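TRNA nucleotidyl transferase-related protein (Thermotoga maritima, PDB 3H38) is a class II CCA-adding enzyme that builds the 3'-terminal CCA of tRNA, this chain being the C-terminal nucleotidyltransferase and tRNA-binding part of a longer protein. Local coordinates at residues Glu396-Glu399 with Lys400-Met403; Arg236-Phe240 with Asp241-His245; Glu13-Asp16 with Pro17-Asn21; Arg307-Ile310 with Asn311-His315. All blocks are in the same frame, centred on the assembly; numbering follows the deposited sequence.

Contact 1: Glu396-Glu399 with Lys400-Met403; sequences EVLE and KILM
Leu398 and Val397 both turn a methyl toward the branched side chain of Ile401, one turn further along helix 392-407. The nearer pair is Leu398 CD1 and Ile401 CG2, 4.2 Å apart, while Val397 CG1 stands 4.4 Å from Ile401 CG2. Ile401 holds CG1 anti to its backbone N (chi1 154°), which leaves CG2 as the branch lying back against the preceding turn; the crowding of CG2 on the carbonyl of Val397 makes the fine detail of that torsion doubtful. Isoleucine suits this buried position between Val397, Leu398 and the loop residues Glu376, Lys377 and Asn379. Val397 and Leu398 lean in turn on Ile384.

A second face carries Glu399 and Met403. Glu399 CG lies 4.2 Å from Met403 SD, and the methionine chain, bent at both chi2 and chi3, folds beside the glutamate stem; both side chains also touch Tyr337. Met403 N bonds to Glu399 O at 2.7 Å.

Glu396 and Lys400 run side by side and point the same way, though the lysine stem is too close to Glu396 O in the model and its exact course is uncertain. Lys400 NZ is 5.4 Å from Glu396 OE1 and 5.1 Å from Glu399 OE1. As modelled, two carboxylates near one ammonium imply a diffuse attraction, probably weakened by water at this exposed lysine, while the aliphatic groups are held by apolar packing.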
loop_
_atom_site.group_PDB
_atom_site.type_symbol
_atom_site.label_atom_id
_atom_site.label_comp_id
_atom_site.label_asym_id
_atom_site.label_seq_id
_atom_site.Cartn_x
_atom_site.Cartn_y
_atom_site.Cartn_z
ATOM N N GLU A 396 -17.433 -24.345 29.901
ATOM C CA GLU A 396 -16.882 -23.669 31.064
ATOM C C GLU A 396 -15.652 -24.438 31.522
ATOM O O GLU A 396 -14.565 -23.876 31.639
ATOM C CB GLU A 396 -17.912 -23.598 32.201
ATOM C CG GLU A 396 -19.036 -22.578 31.993
ATOM C CD GLU A 396 -20.133 -22.657 33.062
ATOM O OE1 GLU A 396 -20.078 -23.561 33.927
ATOM O OE2 GLU A 396 -21.058 -21.812 33.031
ATOM N N VAL A 397 -15.830 -25.734 31.758
ATOM C CA VAL A 397 -14.738 -26.603 32.188
ATOM C C VAL A 397 -13.524 -26.545 31.267
ATOM O O VAL A 397 -12.412 -26.354 31.730
ATOM C CB VAL A 397 -15.189 -28.065 32.291
ATOM C CG1 VAL A 397 -13.997 -28.961 32.602
ATOM C CG2 VAL A 397 -16.256 -28.208 33.354
ATOM N N LEU A 398 -13.743 -26.714 29.966
ATOM C CA LEU A 398 -12.647 -26.736 29.000
ATOM C C LEU A 398 -11.825 -25.458 29.041
ATOM O O LEU A 398 -10.598 -25.490 28.944
ATOM C CB LEU A 398 -13.162 -26.976 27.579
ATOM C CG LEU A 398 -13.404 -28.414 27.110
ATOM C CD1 LEU A 398 -12.668 -29.403 28.002
ATOM C CD2 LEU A 398 -14.887 -28.726 27.066
ATOM N N GLU A 399 -12.498 -24.327 29.188
ATOM C CA GLU A 399 -11.786 -23.062 29.225
ATOM C C GLU A 399 -11.059 -22.850 30.549
ATOM O O GLU A 399 -9.996 -22.239 30.577
ATOM C CB GLU A 399 -12.715 -21.889 28.917
ATOM C CG GLU A 399 -11.960 -20.628 28.538
ATOM C CD GLU A 399 -12.825 -19.639 27.798
ATOM O OE1 GLU A 399 -13.956 -19.386 28.265
ATOM O OE2 GLU A 399 -12.376 -19.115 26.753
ATOM N N LYS A 400 -11.611 -23.339 31.639
ATOM C CA LYS A 400 -10.916 -23.279 32.908
ATOM C C LYS A 400 -9.655 -24.107 32.849
ATOM O O LYS A 400 -8.634 -23.748 33.372
ATOM C CB LYS A 400 -11.810 -23.729 34.042
ATOM C CG LYS A 400 -12.738 -22.657 34.529
ATOM C CD LYS A 400 -13.517 -22.030 33.405
ATOM C CE LYS A 400 -14.740 -21.356 33.959
ATOM N NZ LYS A 400 -15.605 -20.758 32.928
ATOM N N ILE A 401 -9.727 -25.235 32.204
ATOM C CA ILE A 401 -8.534 -26.059 32.040
ATOM C C ILE A 401 -7.520 -25.393 31.097
ATOM O O ILE A 401 -6.346 -25.268 31.440
ATOM C CB ILE A 401 -8.856 -27.556 31.698
ATOM C CG1 ILE A 401 -7.718 -28.213 30.924
ATOM C CG2 ILE A 401 -10.141 -27.694 30.924
ATOM C CD1 ILE A 401 -7.989 -29.681 30.631
ATOM N N LEU A 402 -7.986 -24.935 29.937
ATOM C CA LEU A 402 -7.191 -24.081 29.050
ATOM C C LEU A 402 -6.489 -22.983 29.863
ATOM O O LEU A 402 -5.284 -22.745 29.720
ATOM C CB LEU A 402 -8.117 -23.408 28.028
ATOM C CG LEU A 402 -7.796 -23.229 26.529
ATOM C CD1 LEU A 402 -8.638 -22.083 25.929
ATOM C CD2 LEU A 402 -6.320 -23.012 26.241
ATOM N N MET A 403 -7.291 -22.259 30.635
ATOM C CA MET A 403 -6.834 -21.100 31.389
ATOM C C MET A 403 -5.846 -21.375 32.523
ATOM O O MET A 403 -4.793 -20.755 32.599
ATOM C CB MET A 403 -8.047 -20.362 31.931
ATOM C CG MET A 403 -8.105 -18.900 31.547
ATOM S SD MET A 403 -8.548 -18.557 29.849
ATOM C CE MET A 403 -7.344 -19.454 28.935
#

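Contact 2: Arg236-Phe240 with Asp241-His245; sequences RMAQF and DVIKH
Met237 CB fits into the notch between Val242 and Ile243, 3.8 Å from Val242 CB and 3.9 Å from Ile243 CG1, where helix 230-239 ends and the chain turns into helix 242-246. The turn is a Schellman motif: Val242 N bonds back to Met237 O at 2.8 Å, and Asp241 N to Ala238 O at 2.8 Å. Asp241 takes a positive phi of 70°, a left-handed conformation that aspartate tolerates better than most residues with a side chain.

Beside the first bump sits a second. Ile243 keeps CG1 next to its own backbone N (chi1 -55°) and runs on extended, which brings CD1 to 3.7 Å from Ala238 CB; the small alanine leaves a shallow hollow for that methyl, and Tyr252 touches both residues. Val242 CG2 meanwhile reaches the base of Phe240, 4.0 Å from its CB. The Phe240 ring, packed on Leu200, sets CE2 over the centre of the Arg236 guanidinium, 3.5 Å above its plane. An alanine in place of Ile243 would lose both CG1 and CD1 and is likely to leave a gap beside Met237 and Ala238.

The chemistry is thus divided: two backbone bonds set the turn, apolar side chains pack it against helices 177-187 (Leu179) and 194-205 (Val204), and the long, weak salt bridge from Lys244 NZ to Asp241 OD2 probably adds only a loose tie.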
loop_
_atom_site.group_PDB
_atom_site.type_symbol
_atom_site.label_atom_id
_atom_site.label_comp_id
_atom_site.label_asym_id
_atom_site.label_seq_id
_atom_site.Cartn_x
_atom_site.Cartn_y
_atom_site.Cartn_z
ATOM N N ARG A 236 3.910 13.299 7.099
ATOM C CA ARG A 236 3.940 14.314 6.060
ATOM C C ARG A 236 2.509 14.742 5.721
ATOM O O ARG A 236 2.231 15.928 5.578
ATOM C CB ARG A 236 4.707 13.795 4.836
ATOM C CG ARG A 236 4.993 14.851 3.795
ATOM C CD ARG A 236 5.693 16.089 4.354
ATOM N NE ARG A 236 6.501 16.698 3.308
ATOM C CZ ARG A 236 6.846 17.979 3.241
ATOM N NH1 ARG A 236 7.586 18.402 2.229
ATOM N NH2 ARG A 236 6.453 18.838 4.161
ATOM N N MET A 237 1.600 13.773 5.622
ATOM C CA MET A 237 0.175 14.052 5.398
ATOM C C MET A 237 -0.335 14.968 6.496
ATOM O O MET A 237 -1.028 15.936 6.245
ATOM C CB MET A 237 -0.633 12.749 5.428
ATOM C CG MET A 237 -0.413 11.866 4.176
ATOM S SD MET A 237 -1.189 10.204 4.211
ATOM C CE MET A 237 0.257 9.174 4.453
ATOM N N ALA A 238 0.027 14.649 7.733
ATOM C CA ALA A 238 -0.433 15.427 8.849
ATOM C C ALA A 238 0.170 16.828 8.746
ATOM O O ALA A 238 -0.535 17.820 8.863
ATOM C CB ALA A 238 -0.068 14.741 10.131
ATOM N N GLN A 239 1.406 16.936 8.357
ATOM C CA GLN A 239 2.011 18.225 8.199
ATOM C C GLN A 239 1.233 19.024 7.217
ATOM O O GLN A 239 1.193 20.205 7.305
ATOM C CB GLN A 239 3.386 18.086 7.635
ATOM C CG GLN A 239 4.459 18.105 8.603
ATOM C CD GLN A 239 5.802 18.064 7.950
ATOM O OE1 GLN A 239 6.128 18.914 7.141
ATOM N NE2 GLN A 239 6.596 17.076 8.306
ATOM N N PHE A 240 0.674 18.354 6.231
ATOM C CA PHE A 240 -0.082 19.038 5.179
ATOM C C PHE A 240 -1.576 19.119 5.459
ATOM O O PHE A 240 -2.328 19.622 4.631
ATOM C CB PHE A 240 0.145 18.380 3.813
ATOM C CG PHE A 240 1.443 18.783 3.143
ATOM C CD1 PHE A 240 1.829 20.115 3.086
ATOM C CD2 PHE A 240 2.269 17.829 2.562
ATOM C CE1 PHE A 240 3.013 20.491 2.453
ATOM C CE2 PHE A 240 3.437 18.198 1.942
ATOM C CZ PHE A 240 3.810 19.539 1.886
ATOM N N ASP A 241 -1.999 18.613 6.613
ATOM C CA ASP A 241 -3.416 18.586 6.977
ATOM C C ASP A 241 -4.257 17.624 6.160
ATOM O O ASP A 241 -5.473 17.743 6.128
ATOM C CB ASP A 241 -4.026 19.983 6.885
ATOM C CG ASP A 241 -3.536 20.899 7.985
ATOM O OD1 ASP A 241 -3.357 22.111 7.730
ATOM O OD2 ASP A 241 -3.307 20.396 9.102
ATOM N N VAL A 242 -3.620 16.663 5.505
ATOM C CA VAL A 242 -4.345 15.738 4.624
ATOM C C VAL A 242 -5.234 14.784 5.409
ATOM O O VAL A 242 -6.394 14.546 5.042
ATOM C CB VAL A 242 -3.365 14.893 3.771
ATOM C CG1 VAL A 242 -4.060 13.705 3.144
ATOM C CG2 VAL A 242 -2.665 15.755 2.732
ATOM N N ILE A 243 -4.693 14.232 6.496
ATOM C CA ILE A 243 -5.411 13.182 7.202
ATOM C C ILE A 243 -6.841 13.584 7.547
ATOM O O ILE A 243 -7.766 12.797 7.342
ATOM C CB ILE A 243 -4.740 12.766 8.499
ATOM C CG1 ILE A 243 -3.298 12.353 8.249
ATOM C CG2 ILE A 243 -5.552 11.650 9.144
ATOM C CD1 ILE A 243 -2.529 12.028 9.489
ATOM N N LYS A 244 -7.019 14.795 8.076
ATOM C CA LYS A 244 -8.356 15.251 8.477
ATOM C C LYS A 244 -9.335 15.420 7.296
ATOM O O LYS A 244 -10.538 15.169 7.441
ATOM C CB LYS A 244 -8.285 16.516 9.351
ATOM C CG LYS A 244 -8.609 17.839 8.651
ATOM C CD LYS A 244 -7.357 18.655 8.272
ATOM C CE LYS A 244 -7.214 19.951 9.087
ATOM N NZ LYS A 244 -6.497 19.768 10.392
ATOM N N HIS A 245 -8.824 15.835 6.133
ATOM C CA HIS A 245 -9.648 15.893 4.925
ATOM C C HIS A 245 -9.918 14.511 4.364
ATOM O O HIS A 245 -10.829 14.329 3.558
ATOM C CB HIS A 245 -8.997 16.727 3.842
ATOM C CG HIS A 245 -9.018 18.193 4.122
ATOM N ND1 HIS A 245 -10.142 18.959 3.950
ATOM C CD2 HIS A 245 -8.035 19.031 4.535
ATOM C CE1 HIS A 245 -9.861 20.222 4.256
ATOM N NE2 HIS A 245 -8.591 20.285 4.617
#

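Contact 3: Glu13-Asp16 with Pro17-Asn21; sequences ERVD and PKILN
Val15 lays its CG1 methyl across Ile19 CG2 at 3.6 Å, the two side chains crossing at about a right angle. This is the start of helix 17-32, with Asp16 at the N-cap position and Val15 just before it. Val15 also meets Leu20, its CB being 4.3 Å from Leu20 CG, and a contact between the residue before the cap and the fourth residue of the helix is a hydrophobic staple. Branched and bulky aliphatics suit these places because they close over the first turn, where Ile19 touches Leu96 and Leu20 touches Phe145. The turn joins helix 8-14 to helix 17-32, and the side chain of Ile19 comes within about 8 Å of that of Asp55, which binds magnesium.

With CG swung anti to the backbone N (chi1 -173°), the Asp16 carboxylate makes no capping bond to Lys18 N or Ile19 N; it lies over the next two residues, OD2 standing 3.5 Å from Lys18 CB. Its negative charge at the N-terminal end of the helix should still be favourable to the helix dipole. Proline fits the first helical position well, since a residue there needs no N-H to bond backward. Asp16 O takes a weak bond from Ile19 N and the first regular helical bond from Leu20 N, 2.8 Å from Asp16 O and lying in the carbonyl plane.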
loop_
_atom_site.group_PDB
_atom_site.type_symbol
_atom_site.label_atom_id
_atom_site.label_comp_id
_atom_site.label_asym_id
_atom_site.label_seq_id
_atom_site.Cartn_x
_atom_site.Cartn_y
_atom_site.Cartn_z
ATOM N N GLU A 13 25.369 0.784 -20.449
ATOM C CA GLU A 13 25.985 0.564 -19.152
ATOM C C GLU A 13 25.003 -0.109 -18.180
ATOM O O GLU A 13 25.280 -1.182 -17.658
ATOM C CB GLU A 13 26.528 1.862 -18.556
ATOM C CG GLU A 13 27.462 1.571 -17.394
ATOM C CD GLU A 13 27.468 2.635 -16.292
ATOM O OE1 GLU A 13 27.444 3.848 -16.610
ATOM O OE2 GLU A 13 27.520 2.243 -15.100
ATOM N N ARG A 14 23.855 0.482 -17.933
ATOM C CA ARG A 14 22.981 -0.004 -16.899
ATOM C C ARG A 14 22.009 -1.113 -17.217
ATOM O O ARG A 14 21.604 -1.806 -16.344
ATOM C CB ARG A 14 22.235 1.169 -16.330
ATOM C CG ARG A 14 23.112 2.328 -16.059
ATOM C CD ARG A 14 22.706 2.949 -14.793
ATOM N NE ARG A 14 23.835 3.470 -14.051
ATOM C CZ ARG A 14 23.904 4.706 -13.598
ATOM N NH1 ARG A 14 22.908 5.545 -13.809
ATOM N NH2 ARG A 14 24.965 5.108 -12.936
ATOM N N VAL A 15 21.624 -1.282 -18.452
ATOM C CA VAL A 15 20.554 -2.230 -18.781
ATOM C C VAL A 15 21.084 -3.589 -19.266
ATOM O O VAL A 15 22.054 -3.660 -20.032
ATOM C CB VAL A 15 19.540 -1.610 -19.803
ATOM C CG1 VAL A 15 18.207 -2.398 -19.845
ATOM C CG2 VAL A 15 19.280 -0.134 -19.458
ATOM N N ASP A 16 20.454 -4.666 -18.798
ATOM C CA ASP A 16 20.793 -6.005 -19.272
ATOM C C ASP A 16 20.752 -6.009 -20.796
ATOM O O ASP A 16 19.816 -5.499 -21.398
ATOM C CB ASP A 16 19.816 -7.045 -18.714
ATOM C CG ASP A 16 20.230 -8.482 -19.039
ATOM O OD1 ASP A 16 21.434 -8.803 -18.919
ATOM O OD2 ASP A 16 19.350 -9.300 -19.398
ATOM N N PRO A 17 21.782 -6.567 -21.421
ATOM C CA PRO A 17 21.891 -6.611 -22.877
ATOM C C PRO A 17 20.775 -7.424 -23.544
ATOM O O PRO A 17 20.291 -7.018 -24.596
ATOM C CB PRO A 17 23.245 -7.292 -23.092
ATOM C CG PRO A 17 23.445 -8.090 -21.811
ATOM C CD PRO A 17 22.976 -7.140 -20.779
ATOM N N LYS A 18 20.341 -8.499 -22.941
ATOM C CA LYS A 18 19.321 -9.283 -23.576
ATOM C C LYS A 18 18.111 -8.411 -23.826
ATOM O O LYS A 18 17.467 -8.489 -24.846
ATOM C CB LYS A 18 18.984 -10.471 -22.707
ATOM C CG LYS A 18 17.571 -10.903 -22.815
ATOM C CD LYS A 18 17.446 -12.248 -23.463
ATOM C CE LYS A 18 16.161 -12.335 -24.220
ATOM N NZ LYS A 18 15.441 -13.623 -23.988
ATOM N N ILE A 19 17.852 -7.568 -22.850
ATOM C CA ILE A 19 16.750 -6.627 -22.802
ATOM C C ILE A 19 16.987 -5.356 -23.644
ATOM O O ILE A 19 16.060 -4.833 -24.272
ATOM C CB ILE A 19 16.509 -6.265 -21.332
ATOM C CG1 ILE A 19 15.631 -7.337 -20.683
ATOM C CG2 ILE A 19 15.910 -4.885 -21.178
ATOM C CD1 ILE A 19 15.224 -7.005 -19.271
ATOM N N LEU A 20 18.224 -4.871 -23.661
ATOM C CA LEU A 20 18.598 -3.773 -24.539
ATOM C C LEU A 20 18.295 -4.129 -25.976
ATOM O O LEU A 20 17.770 -3.303 -26.730
ATOM C CB LEU A 20 20.089 -3.441 -24.418
ATOM C CG LEU A 20 20.418 -2.027 -23.950
ATOM C CD1 LEU A 20 21.666 -1.492 -24.607
ATOM C CD2 LEU A 20 19.247 -1.120 -24.248
ATOM N N ASN A 21 18.650 -5.355 -26.357
ATOM C CA ASN A 21 18.448 -5.802 -27.728
ATOM C C ASN A 21 16.985 -5.854 -28.117
ATOM O O ASN A 21 16.635 -5.645 -29.279
ATOM C CB ASN A 21 19.123 -7.144 -27.967
ATOM C CG ASN A 21 20.552 -6.984 -28.465
ATOM O OD1 ASN A 21 20.939 -5.916 -28.973
ATOM N ND2 ASN A 21 21.346 -8.043 -28.324
#

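Contact 4: Arg307-Ile310 with Asn311-His315; sequences RNLI and NEIRH
Ile310 CG1 sits over the centre of one face of the Arg314 guanidinium, 3.6 Å above its plane. The two side chains cross obliquely. Arg314 sets out with CG beside its own backbone N and stays extended from CG to NE, so that the flat group passes back over the isoleucine one turn earlier; Ile310 meets it with CG1 anti to the backbone N (chi1 -162°). The guanidinium nitrogens are used too: NH1 bonds to the carbonyl of Tyr291 and NH2 makes a salt bridge to Asp293, which together fix the rotation of the group. A leucine in place of Arg314 would probably leave Asp293 without its charge partner and the Tyr291 carbonyl without this donor.

Leu309 and Ile313 form the matching pair on the next face, Leu309 CG 4.0 Å from Ile313 CD1, both packed on His285 of helix 279-287. Ahead of them the amides of Asn308 and Asn311 are turned almost perpendicular, their planes 81° apart, and Asn311 ND2 gives Asn308 OD1 a straight but weak bond of 3.4 Å. Glu312 crosses Asn308 at about a right angle, its carboxylate OE1 3.2 Å from Asn308 O; both are acceptors, so this is a close approach and not a bond.

Beneath these side chains Ile313 N binds Leu309 O at 3.0 Å, and Arg314 N binds Ile310 O at 3.0 Å. Such i to i+4 pairs are typical of an alpha-helix, here near the N-terminal end of helix 309-328, wedged between other helices of the mainly helical C-terminal half.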
loop_
_atom_site.group_PDB
_atom_site.type_symbol
_atom_site.label_atom_id
_atom_site.label_comp_id
_atom_site.label_asym_id
_atom_site.label_seq_id
_atom_site.Cartn_x
_atom_site.Cartn_y
_atom_site.Cartn_z
ATOM N N ARG A 307 -18.083 -3.998 7.474
ATOM C CA ARG A 307 -19.048 -3.428 8.408
ATOM C C ARG A 307 -18.628 -3.652 9.868
ATOM O O ARG A 307 -18.801 -2.779 10.716
ATOM C CB ARG A 307 -20.453 -4.004 8.156
ATOM C CG ARG A 307 -21.095 -3.609 6.815
ATOM C CD ARG A 307 -22.551 -4.082 6.707
ATOM N NE ARG A 307 -23.436 -3.452 7.695
ATOM C CZ ARG A 307 -24.115 -2.322 7.488
ATOM N NH1 ARG A 307 -24.006 -1.693 6.323
ATOM N NH2 ARG A 307 -24.903 -1.818 8.442
ATOM N N ASN A 308 -18.056 -4.800 10.137
ATOM C CA ASN A 308 -17.663 -5.190 11.464
ATOM C C ASN A 308 -16.511 -4.401 12.030
ATOM O O ASN A 308 -16.243 -4.507 13.173
ATOM C CB ASN A 308 -17.288 -6.665 11.463
ATOM C CG ASN A 308 -18.032 -7.453 12.503
ATOM O OD1 ASN A 308 -17.497 -7.783 13.560
ATOM N ND2 ASN A 308 -19.283 -7.757 12.219
ATOM N N LEU A 309 -15.802 -3.664 11.202
ATOM C CA LEU A 309 -14.537 -3.046 11.574
ATOM C C LEU A 309 -14.679 -2.106 12.760
ATOM O O LEU A 309 -13.793 -2.045 13.635
ATOM C CB LEU A 309 -13.917 -2.301 10.378
ATOM C CG LEU A 309 -12.657 -1.498 10.708
ATOM C CD1 LEU A 309 -11.437 -2.422 11.032
ATOM C CD2 LEU A 309 -12.345 -0.461 9.635
ATOM N N ILE A 310 -15.791 -1.371 12.785
ATOM C CA ILE A 310 -16.038 -0.448 13.872
ATOM C C ILE A 310 -16.164 -1.224 15.191
ATOM O O ILE A 310 -15.709 -0.759 16.226
ATOM C CB ILE A 310 -17.245 0.448 13.614
ATOM C CG1 ILE A 310 -17.200 1.672 14.538
ATOM C CG2 ILE A 310 -18.552 -0.339 13.763
ATOM C CD1 ILE A 310 -15.937 2.504 14.416
ATOM N N ASN A 311 -16.724 -2.428 15.136
ATOM C CA ASN A 311 -16.802 -3.275 16.323
ATOM C C ASN A 311 -15.428 -3.587 16.918
ATOM O O ASN A 311 -15.257 -3.524 18.142
ATOM C CB ASN A 311 -17.526 -4.594 16.025
ATOM C CG ASN A 311 -18.975 -4.397 15.653
ATOM O OD1 ASN A 311 -19.647 -3.518 16.185
ATOM N ND2 ASN A 311 -19.469 -5.225 14.731
ATOM N N GLU A 312 -14.472 -3.939 16.050
ATOM C CA GLU A 312 -13.138 -4.406 16.463
ATOM C C GLU A 312 -12.277 -3.277 16.989
ATOM O O GLU A 312 -11.534 -3.444 17.964
ATOM C CB GLU A 312 -12.413 -5.077 15.302
ATOM C CG GLU A 312 -13.153 -6.279 14.727
ATOM C CD GLU A 312 -12.984 -6.418 13.215
ATOM O OE1 GLU A 312 -14.003 -6.650 12.532
ATOM O OE2 GLU A 312 -11.843 -6.286 12.711
ATOM N N ILE A 313 -12.379 -2.131 16.328
ATOM C CA ILE A 313 -11.726 -0.918 16.784
ATOM C C ILE A 313 -12.230 -0.581 18.177
ATOM O O ILE A 313 -11.448 -0.324 19.091
ATOM C CB ILE A 313 -12.004 0.251 15.814
ATOM C CG1 ILE A 313 -11.200 0.044 14.524
ATOM C CG2 ILE A 313 -11.693 1.593 16.465
ATOM C CD1 ILE A 313 -11.368 1.148 13.469
ATOM N N ARG A 314 -13.546 -0.618 18.332
ATOM C CA ARG A 314 -14.188 -0.253 19.579
ATOM C C ARG A 314 -13.789 -1.192 20.697
ATOM O O ARG A 314 -13.612 -0.766 21.834
ATOM C CB ARG A 314 -15.705 -0.197 19.406
ATOM C CG ARG A 314 -16.116 1.035 18.633
ATOM C CD ARG A 314 -17.611 1.176 18.495
ATOM N NE ARG A 314 -17.946 2.539 18.088
ATOM C CZ ARG A 314 -19.077 2.877 17.478
ATOM N NH1 ARG A 314 -19.301 4.142 17.142
ATOM N NH2 ARG A 314 -19.983 1.948 17.208
ATOM N N HIS A 315 -13.622 -2.468 20.375
ATOM C CA HIS A 315 -13.135 -3.410 21.369
ATOM C C HIS A 315 -11.782 -2.933 21.905
ATOM O O HIS A 315 -11.571 -2.894 23.109
ATOM C CB HIS A 315 -13.045 -4.825 20.787
ATOM C CG HIS A 315 -12.508 -5.848 21.747
ATOM N ND1 HIS A 315 -13.048 -6.051 23.008
ATOM C CD2 HIS A 315 -11.496 -6.739 21.636
ATOM C CE1 HIS A 315 -12.386 -7.009 23.621
ATOM N NE2 HIS A 315 -11.439 -7.453 22.810
#

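Overall arrangement
The four contacts follow one another along an elongated chain in the order 3, 2, 4, 1, and no two of them touch. Contact 3 lies in the N-terminal part, its Ile19 side chain about 11 Å from that of the magnesium-binding Asp57, though no metal is bound in this chain. Contact 2 lies near the nucleotide-binding arginines, whose ligand is absent from this apo chain; the side chain of Met237 is about 8 Å from that of Arg183. Contacts 2 and 4 have centres about 24 Å apart, and contacts 4 and 1 about 27 Å; these last two lie in the helical C-terminal half, away from the annotated sites. Contacts 1 and 3, centres about 65 Å apart, mark opposite sides of the chain's centre.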